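Replicative DNA helicase (Helicobacter pylori, PDB 3GXV) probably unwinds duplex DNA at the replication fork with energy from ATP hydrolysis, as a hexameric helicase that works together with primase. Local coordinates at residues B[12-17]-B[43-48]; B[33-38]-B[99-104]; B[58-61]-B[65-68]. All blocks are in the same frame, centred on the assembly; numbering follows the deposited sequence.

Contact 1. Residues B[12-17]-B[43-48]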
loop_
_atom_site.group_PDB
_atom_site.type_symbol
_atom_site.label_atom_id
_atom_site.label_comp_id
_atom_site.label_asym_id
_atom_site.label_seq_id
_atom_site.Cartn_x
_atom_site.Cartn_y
_atom_site.Cartn_z
ATOM N N ASN B 12 13.898 -3.933 17.418
ATOM C CA ASN B 12 12.459 -3.882 17.652
ATOM C C ASN B 12 11.847 -2.554 17.194
ATOM O O ASN B 12 10.748 -2.516 16.644
ATOM C CB ASN B 12 12.177 -4.107 19.140
ATOM C CG ASN B 12 10.710 -3.980 19.486
ATOM O OD1 ASN B 12 9.849 -4.505 18.783
ATOM N ND2 ASN B 12 10.417 -3.299 20.583
ATOM N N ILE B 13 12.569 -1.469 17.428
ATOM C CA ILE B 13 12.122 -0.138 17.042
ATOM C C ILE B 13 12.060 0.050 15.531
ATOM O O ILE B 13 11.198 0.770 15.028
ATOM C CB ILE B 13 13.063 0.945 17.628
ATOM C CG1 ILE B 13 12.834 1.058 19.136
ATOM C CG2 ILE B 13 12.840 2.280 16.919
ATOM C CD1 ILE B 13 13.735 2.057 19.816
ATOM N N GLU B 14 12.986 -0.581 14.818
ATOM C CA GLU B 14 13.038 -0.468 13.369
ATOM C C GLU B 14 11.848 -1.145 12.720
ATOM O O GLU B 14 11.350 -0.681 11.700
ATOM C CB GLU B 14 14.336 -1.071 12.827
ATOM C CG GLU B 14 15.587 -0.397 13.381
ATOM C CD GLU B 14 16.874 -0.847 12.718
ATOM O OE1 GLU B 14 16.975 -2.018 12.259
ATOM O OE2 GLU B 14 17.805 -0.022 12.679
ATOM N N ARG B 15 11.402 -2.246 13.308
ATOM C CA ARG B 15 10.261 -2.972 12.781
ATOM C C ARG B 15 9.000 -2.157 13.010
ATOM O O ARG B 15 8.185 -1.983 12.100
ATOM C CB ARG B 15 10.101 -4.328 13.479
ATOM C CG ARG B 15 11.194 -5.331 13.175
ATOM C CD ARG B 15 10.810 -6.734 13.646
ATOM N NE ARG B 15 10.824 -6.876 15.099
ATOM C CZ ARG B 15 11.786 -7.483 15.791
ATOM N NH1 ARG B 15 12.830 -8.015 15.177
ATOM N NH2 ARG B 15 11.700 -7.562 17.103
ATOM N N ILE B 16 8.832 -1.666 14.235
ATOM C CA ILE B 16 7.645 -0.894 14.559
ATOM C C ILE B 16 7.511 0.297 13.614
ATOM O O ILE B 16 6.419 0.687 13.254
ATOM C CB ILE B 16 7.679 -0.392 16.012
ATOM C CG1 ILE B 16 7.679 -1.585 16.976
ATOM C CG2 ILE B 16 6.476 0.511 16.259
ATOM C CD1 ILE B 16 7.911 -1.217 18.444
ATOM N N VAL B 17 8.643 0.857 13.207
ATOM C CA VAL B 17 8.658 1.992 12.302
ATOM C C VAL B 17 8.230 1.566 10.907
ATOM O O VAL B 17 7.449 2.264 10.256
ATOM C CB VAL B 17 10.063 2.612 12.230
ATOM C CG1 VAL B 17 10.099 3.730 11.193
ATOM C CG2 VAL B 17 10.444 3.164 13.588
ATOM N N PRO B 43 20.174 -5.355 8.783
ATOM C CA PRO B 43 20.163 -5.237 7.320
ATOM C C PRO B 43 18.858 -5.567 6.600
ATOM O O PRO B 43 18.467 -4.868 5.673
ATOM C CB PRO B 43 21.309 -6.153 6.893
ATOM C CG PRO B 43 22.248 -6.055 8.043
ATOM C CD PRO B 43 21.318 -6.167 9.223
ATOM N N PRO B 44 18.180 -6.651 6.999
ATOM C CA PRO B 44 16.919 -6.988 6.321
ATOM C C PRO B 44 15.849 -5.889 6.429
ATOM O O PRO B 44 14.941 -5.806 5.588
ATOM C CB PRO B 44 16.504 -8.285 7.005
ATOM C CG PRO B 44 17.842 -8.929 7.291
ATOM C CD PRO B 44 18.631 -7.767 7.854
ATOM N N ASN B 45 15.950 -5.062 7.469
ATOM C CA ASN B 45 14.998 -3.975 7.669
ATOM C C ASN B 45 15.323 -2.851 6.701
ATOM O O ASN B 45 14.431 -2.157 6.226
ATOM C CB ASN B 45 15.058 -3.448 9.105
ATOM C CG ASN B 45 14.496 -4.436 10.124
ATOM O OD1 ASN B 45 13.778 -5.375 9.774
ATOM N ND2 ASN B 45 14.813 -4.217 11.391
ATOM N N GLY B 46 16.612 -2.656 6.434
ATOM C CA GLY B 46 17.021 -1.637 5.487
ATOM C C GLY B 46 16.583 -2.087 4.102
ATOM O O GLY B 46 16.047 -1.304 3.313
ATOM N N LEU B 47 16.809 -3.360 3.794
ATOM C CA LEU B 47 16.423 -3.905 2.499
ATOM C C LEU B 47 14.923 -3.676 2.293
ATOM O O LEU B 47 14.479 -3.321 1.188
ATOM C CB LEU B 47 16.759 -5.405 2.428
ATOM C CG LEU B 47 16.459 -6.188 1.136
ATOM C CD1 LEU B 47 16.745 -5.325 -0.086
ATOM C CD2 LEU B 47 17.305 -7.466 1.101
ATOM N N PHE B 48 14.155 -3.881 3.366
ATOM C CA PHE B 48 12.708 -3.677 3.343
ATOM C C PHE B 48 12.432 -2.201 3.044
ATOM O O PHE B 48 11.668 -1.887 2.138
ATOM C CB PHE B 48 12.091 -4.033 4.697
ATOM C CG PHE B 48 10.588 -4.003 4.708
ATOM C CD1 PHE B 48 9.862 -5.137 4.394
ATOM C CD2 PHE B 48 9.898 -2.843 5.060
ATOM C CE1 PHE B 48 8.464 -5.121 4.427
ATOM C CE2 PHE B 48 8.506 -2.816 5.096
ATOM C CZ PHE B 48 7.787 -3.958 4.783
#
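Glu14 and Asn45 make the polar link between helix 3-23 and the first turn of helix 43-57 in this all-helical domain, the N-terminal domain of a DnaB-type helicase. Asn45 ND2 donates to Glu14 OE1 at 3.2 Å, and the angle of 169° at the hydrogen makes the bond nearly straight. OE1 lies almost in the amide plane of Asn45 and receives the N-H on its anti lone pair, the one directed away from OE2. Carboxylate and amide are nevertheless steeply turned against each other, with 69° between their planes. The backbones stand well apart, the CA atoms of Glu14 and Asn45 being 7.0 Å from each other, so the bond spans the interval between the helices through both side chains. Glu14 gets there with CG opposite its own carbonyl carbon (chi1 -60°) and an extended chain beyond.

In the next shell, the same carboxylate receives two backbone N-H groups from just ahead of helix 43-57: Tyr41 N binds OE2 and Tyr42 N binds OE1. OE1 thus takes two donors and the buried group three in all. Their convergence at the N-terminal end of a helix would be expected to favour the ionised form of Glu14. Ile101 from helix 95-119 packs on Glu14, while Phe40 touches both Glu14 and Asn45. Ile85 of helix 79-87 meets Asn45 as well as Arg15.

Arg15 adds only its aliphatic stem across the two segments, its guanidinium lying beyond a bend in the chain. The Asn45 amide nitrogen also comes close to two hydrocarbon groups of helix 3-23: ND2 lies 3.5 Å from Glu14 CB and 4.2 Å from Arg15 CG.

Contact 2. Residues B[33-38]-B[99-104]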
loop_
_atom_site.group_PDB
_atom_site.type_symbol
_atom_site.label_atom_id
_atom_site.label_comp_id
_atom_site.label_asym_id
_atom_site.label_seq_id
_atom_site.Cartn_x
_atom_site.Cartn_y
_atom_site.Cartn_z
ATOM N N SER B 33 12.982 11.363 5.107
ATOM C CA SER B 33 13.578 12.689 5.218
ATOM C C SER B 33 14.634 12.687 6.313
ATOM O O SER B 33 15.284 13.706 6.570
ATOM C CB SER B 33 12.507 13.730 5.539
ATOM O OG SER B 33 13.050 15.033 5.521
ATOM N N VAL B 34 14.796 11.531 6.955
ATOM C CA VAL B 34 15.762 11.363 8.032
ATOM C C VAL B 34 16.492 10.020 7.942
ATOM O O VAL B 34 17.547 9.848 8.536
ATOM C CB VAL B 34 15.058 11.488 9.422
ATOM C CG1 VAL B 34 15.961 10.958 10.546
ATOM C CG2 VAL B 34 14.707 12.956 9.693
ATOM N N LEU B 35 15.953 9.082 7.170
ATOM C CA LEU B 35 16.554 7.761 7.065
ATOM C C LEU B 35 16.768 7.183 5.676
ATOM O O LEU B 35 15.915 7.280 4.808
ATOM C CB LEU B 35 15.717 6.759 7.865
ATOM C CG LEU B 35 15.625 6.909 9.387
ATOM C CD1 LEU B 35 14.541 5.996 9.923
ATOM C CD2 LEU B 35 16.964 6.576 10.020
ATOM N N GLU B 36 17.931 6.576 5.483
ATOM C CA GLU B 36 18.260 5.891 4.241
ATOM C C GLU B 36 18.278 4.414 4.650
ATOM O O GLU B 36 18.374 4.104 5.835
ATOM C CB GLU B 36 19.651 6.297 3.737
ATOM C CG GLU B 36 19.764 7.727 3.237
ATOM C CD GLU B 36 18.694 8.089 2.226
ATOM O OE1 GLU B 36 18.205 7.188 1.510
ATOM O OE2 GLU B 36 18.351 9.284 2.135
ATOM N N PRO B 37 18.177 3.487 3.684
ATOM C CA PRO B 37 18.198 2.058 4.051
ATOM C C PRO B 37 19.452 1.718 4.876
ATOM O O PRO B 37 19.374 1.066 5.928
ATOM C CB PRO B 37 18.181 1.354 2.696
ATOM C CG PRO B 37 17.371 2.305 1.834
ATOM C CD PRO B 37 17.912 3.669 2.240
ATOM N N SER B 38 20.600 2.187 4.401
ATOM C CA SER B 38 21.874 1.953 5.064
ATOM C C SER B 38 21.885 2.414 6.524
ATOM O O SER B 38 22.814 2.102 7.265
ATOM C CB SER B 38 22.995 2.662 4.291
ATOM O OG SER B 38 22.766 4.064 4.202
ATOM N N GLU B 99 14.281 9.132 14.839
ATOM C CA GLU B 99 15.461 9.892 15.252
ATOM C C GLU B 99 16.385 9.008 16.095
ATOM O O GLU B 99 17.594 9.249 16.170
ATOM C CB GLU B 99 15.075 11.128 16.076
ATOM C CG GLU B 99 16.285 11.986 16.448
ATOM C CD GLU B 99 16.018 12.997 17.559
ATOM O OE1 GLU B 99 16.955 13.747 17.909
ATOM O OE2 GLU B 99 14.887 13.039 18.086
ATOM N N GLU B 100 15.814 7.997 16.743
ATOM C CA GLU B 100 16.611 7.088 17.552
ATOM C C GLU B 100 17.382 6.196 16.589
ATOM O O GLU B 100 18.580 5.944 16.763
ATOM C CB GLU B 100 15.710 6.238 18.456
ATOM C CG GLU B 100 16.481 5.448 19.500
ATOM C CD GLU B 100 15.586 4.791 20.533
ATOM O OE1 GLU B 100 14.571 5.401 20.933
ATOM O OE2 GLU B 100 15.914 3.665 20.955
ATOM N N ILE B 101 16.683 5.721 15.563
ATOM C CA ILE B 101 17.291 4.865 14.550
ATOM C C ILE B 101 18.438 5.600 13.865
ATOM O O ILE B 101 19.493 5.026 13.608
ATOM C CB ILE B 101 16.238 4.440 13.506
ATOM C CG1 ILE B 101 15.335 3.364 14.114
ATOM C CG2 ILE B 101 16.917 3.937 12.226
ATOM C CD1 ILE B 101 14.113 3.039 13.291
ATOM N N LYS B 102 18.220 6.883 13.593
ATOM C CA LYS B 102 19.210 7.727 12.928
ATOM C C LYS B 102 20.426 7.943 13.813
ATOM O O LYS B 102 21.561 7.897 13.334
ATOM C CB LYS B 102 18.599 9.086 12.563
ATOM C CG LYS B 102 19.517 9.973 11.741
ATOM C CD LYS B 102 19.911 9.272 10.446
ATOM C CE LYS B 102 20.934 10.069 9.663
ATOM N NZ LYS B 102 20.418 11.404 9.307
ATOM N N ASN B 103 20.165 8.182 15.098
ATOM C CA ASN B 103 21.202 8.404 16.101
ATOM C C ASN B 103 22.145 7.204 16.266
ATOM O O ASN B 103 23.349 7.384 16.402
ATOM C CB ASN B 103 20.564 8.742 17.465
ATOM C CG ASN B 103 20.144 10.205 17.577
ATOM O OD1 ASN B 103 19.294 10.558 18.399
ATOM N ND2 ASN B 103 20.747 11.064 16.756
ATOM N N ALA B 104 21.603 5.990 16.272
ATOM C CA ALA B 104 22.439 4.801 16.426
ATOM C C ALA B 104 23.201 4.527 15.135
ATOM O O ALA B 104 24.263 3.909 15.139
ATOM C CB ALA B 104 21.595 3.600 16.819
#
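Leu35 and Lys102 bring the two backbones closest, with their CA atoms 6.4 Å apart, where the extended loop between helices 27-32 and 43-57 passes along helix 95-119. The buried part of the contact is aliphatic. Leu35 meets Ile101 at about a right angle, and both of its methyls turn to the same branch: CD2 is 3.4 Å from Ile101 CG2, tighter than ordinary van der Waals contact, and CD1 is 3.9 Å from it. With CG2 opposite the backbone N, it is this methyl of Ile101, and not the longer CG1 branch, that meets Leu35. Leu35 CD2 also reaches Lys102 CB at 3.9 Å.

Nearer the surface, Val34 CG1 packs 3.8 Å from Lys102 CB. The lysine chain then bends at chi2 (58°) and again at chi4, which carries it past the Val34 carbonyl. Its CD lies 3.1 Å from Val34 O, closer than the amine: the hydrogen bond from Lys102 NZ to Val34 O is weak, at 3.4 Å. Val98 of the same helix also touches Val34 and Leu35, and Ile101 continues onto Glu14 and Val17 of helix 3-23.

The chemistry implies a contact carried chiefly by apolar packing, with the lysine serving mostly through its methylenes and its ammonium group adding a modest polar attraction at the exposed margin.

Contact 3. Residues B[58-61]-B[65-68]; sequences EDCP and NFIR
Cys60 holds SG opposite its backbone N (chi1 -177°), while Phe66 holds CG opposite its carbonyl carbon (chi1 -63°); together these torsions lay the sulfur over a face of the phenyl ring. The measure of this sulfur-aromatic contact is the 3.6 Å from Cys60 SG to the centroid of the Phe66 ring, on a line only 16° off the ring normal. The offset favours the base of the ring, since Phe66 CG and CD1 are each 3.5 Å from Cys60 SG. On the opposite face, Asn65 ND2 stands over the centre, 3.3 Å above the plane, leaving the ring between a sulfur and an amide nitrogen.

Pro61 adds a further touch. Its CD lies 4.1 Å from Phe66 CE2, and its carbonyl O approaches Phe66 CB at 3.7 Å. The chain reaches this position through a Schellman motif that ends helix 43-57, with Asp59, at positive phi, as the C-prime residue and Cys60 N bonded to Leu55 O. A few residues on, Asp63 OD1 accepts the Phe66 backbone N-H near the start of helix 64-69.

The site belongs to the subunit interface. Tyr41 and Tyr42 of the second subunit bring their rings against Phe66, and Asn65 ND2 is hydrogen-bonded to Gln11 OE1 and Tyr41 OH of that subunit. Within its own chain, the turn joins two successive helices, 43-57 and 64-69: Leu55 of helix 43-57 packs on both Cys60 and Phe66, and Ile67 carries the packing on to Phe86 of helix 79-87.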
loop_
_atom_site.group_PDB
_atom_site.type_symbol
_atom_site.label_atom_id
_atom_site.label_comp_id
_atom_site.label_asym_id
_atom_site.label_seq_id
_atom_site.Cartn_x
_atom_site.Cartn_y
_atom_site.Cartn_z
ATOM N N GLU B 58 6.587 4.451 -7.380
ATOM C CA GLU B 58 5.779 3.921 -8.464
ATOM C C GLU B 58 4.323 3.963 -8.055
ATOM O O GLU B 58 3.460 3.424 -8.742
ATOM C CB GLU B 58 6.181 2.482 -8.754
ATOM C CG GLU B 58 7.558 2.331 -9.343
ATOM C CD GLU B 58 8.047 0.909 -9.255
ATOM O OE1 GLU B 58 7.229 -0.006 -9.481
ATOM O OE2 GLU B 58 9.247 0.710 -8.969
ATOM N N ASP B 59 4.069 4.604 -6.920
ATOM C CA ASP B 59 2.726 4.747 -6.375
ATOM C C ASP B 59 2.041 3.402 -6.141
ATOM O O ASP B 59 0.808 3.306 -6.134
ATOM C CB ASP B 59 1.890 5.645 -7.289
ATOM C CG ASP B 59 2.562 6.995 -7.550
ATOM O OD1 ASP B 59 1.968 7.858 -8.227
ATOM O OD2 ASP B 59 3.698 7.190 -7.074
ATOM N N CYS B 60 2.845 2.359 -5.943
ATOM C CA CYS B 60 2.302 1.032 -5.676
ATOM C C CYS B 60 2.157 0.870 -4.169
ATOM O O CYS B 60 3.029 1.282 -3.400
ATOM C CB CYS B 60 3.220 -0.069 -6.219
ATOM S SG CYS B 60 2.545 -1.744 -5.979
ATOM N N PRO B 61 1.048 0.272 -3.721
ATOM C CA PRO B 61 0.872 0.102 -2.284
ATOM C C PRO B 61 2.055 -0.613 -1.628
ATOM O O PRO B 61 2.762 -1.385 -2.268
ATOM C CB PRO B 61 -0.419 -0.711 -2.196
ATOM C CG PRO B 61 -1.191 -0.275 -3.405
ATOM C CD PRO B 61 -0.124 -0.228 -4.466
ATOM N N ASN B 65 1.717 -8.286 0.096
ATOM C CA ASN B 65 1.717 -8.755 -1.295
ATOM C C ASN B 65 2.838 -8.150 -2.127
ATOM O O ASN B 65 3.733 -8.855 -2.566
ATOM C CB ASN B 65 0.358 -8.467 -1.962
ATOM C CG ASN B 65 0.392 -8.628 -3.483
ATOM O OD1 ASN B 65 1.103 -9.475 -4.013
ATOM N ND2 ASN B 65 -0.398 -7.819 -4.185
ATOM N N PHE B 66 2.807 -6.844 -2.333
ATOM C CA PHE B 66 3.828 -6.210 -3.150
ATOM C C PHE B 66 5.254 -6.213 -2.617
ATOM O O PHE B 66 6.207 -6.167 -3.399
ATOM C CB PHE B 66 3.378 -4.803 -3.478
ATOM C CG PHE B 66 2.124 -4.769 -4.302
ATOM C CD1 PHE B 66 2.139 -5.201 -5.623
ATOM C CD2 PHE B 66 0.918 -4.356 -3.743
ATOM C CE1 PHE B 66 0.981 -5.222 -6.374
ATOM C CE2 PHE B 66 -0.246 -4.375 -4.489
ATOM C CZ PHE B 66 -0.217 -4.810 -5.808
ATOM N N ILE B 67 5.415 -6.283 -1.296
ATOM C CA ILE B 67 6.758 -6.292 -0.737
ATOM C C ILE B 67 7.421 -7.578 -1.175
ATOM O O ILE B 67 8.594 -7.591 -1.524
ATOM C CB ILE B 67 6.750 -6.226 0.808
ATOM C CG1 ILE B 67 6.321 -4.837 1.271
ATOM C CG2 ILE B 67 8.127 -6.560 1.347
ATOM C CD1 ILE B 67 7.257 -3.729 0.832
ATOM N N ARG B 68 6.652 -8.657 -1.180
ATOM C CA ARG B 68 7.183 -9.950 -1.569
ATOM C C ARG B 68 7.310 -10.070 -3.081
ATOM O O ARG B 68 8.139 -10.830 -3.579
ATOM C CB ARG B 68 6.293 -11.064 -1.039
ATOM C CG ARG B 68 6.118 -11.061 0.468
ATOM C CD ARG B 68 5.887 -12.480 0.953
ATOM N NE ARG B 68 4.846 -12.595 1.967
ATOM C CZ ARG B 68 4.829 -11.915 3.106
ATOM N NH1 ARG B 68 5.797 -11.055 3.386
ATOM N NH2 ARG B 68 3.847 -12.111 3.978
#

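Overall arrangement
From the N terminus, helix 3-23 supplies the first half of contact 1, which closes a 25-residue loop when helix 43-57 begins. Within that loop lies 33-38, whose partner on helix 95-119 follows after 60 intervening residues, so contacts 1 and 2 cross. Contact 3 follows contact 1 in series and closes the short turn from helix 43-57 into helix 64-69, nested inside the loop of contact 2. Contacts 1 and 2 touch, Glu14 CA lying 3.7 Å from Ile101 CD1. Contact 1 reaches contact 3 through Phe48 and Ile67. Contacts 2 and 3 stay about 12 Å apart at their nearest atoms, and of the three only contact 3 has segments touched by the second subunit.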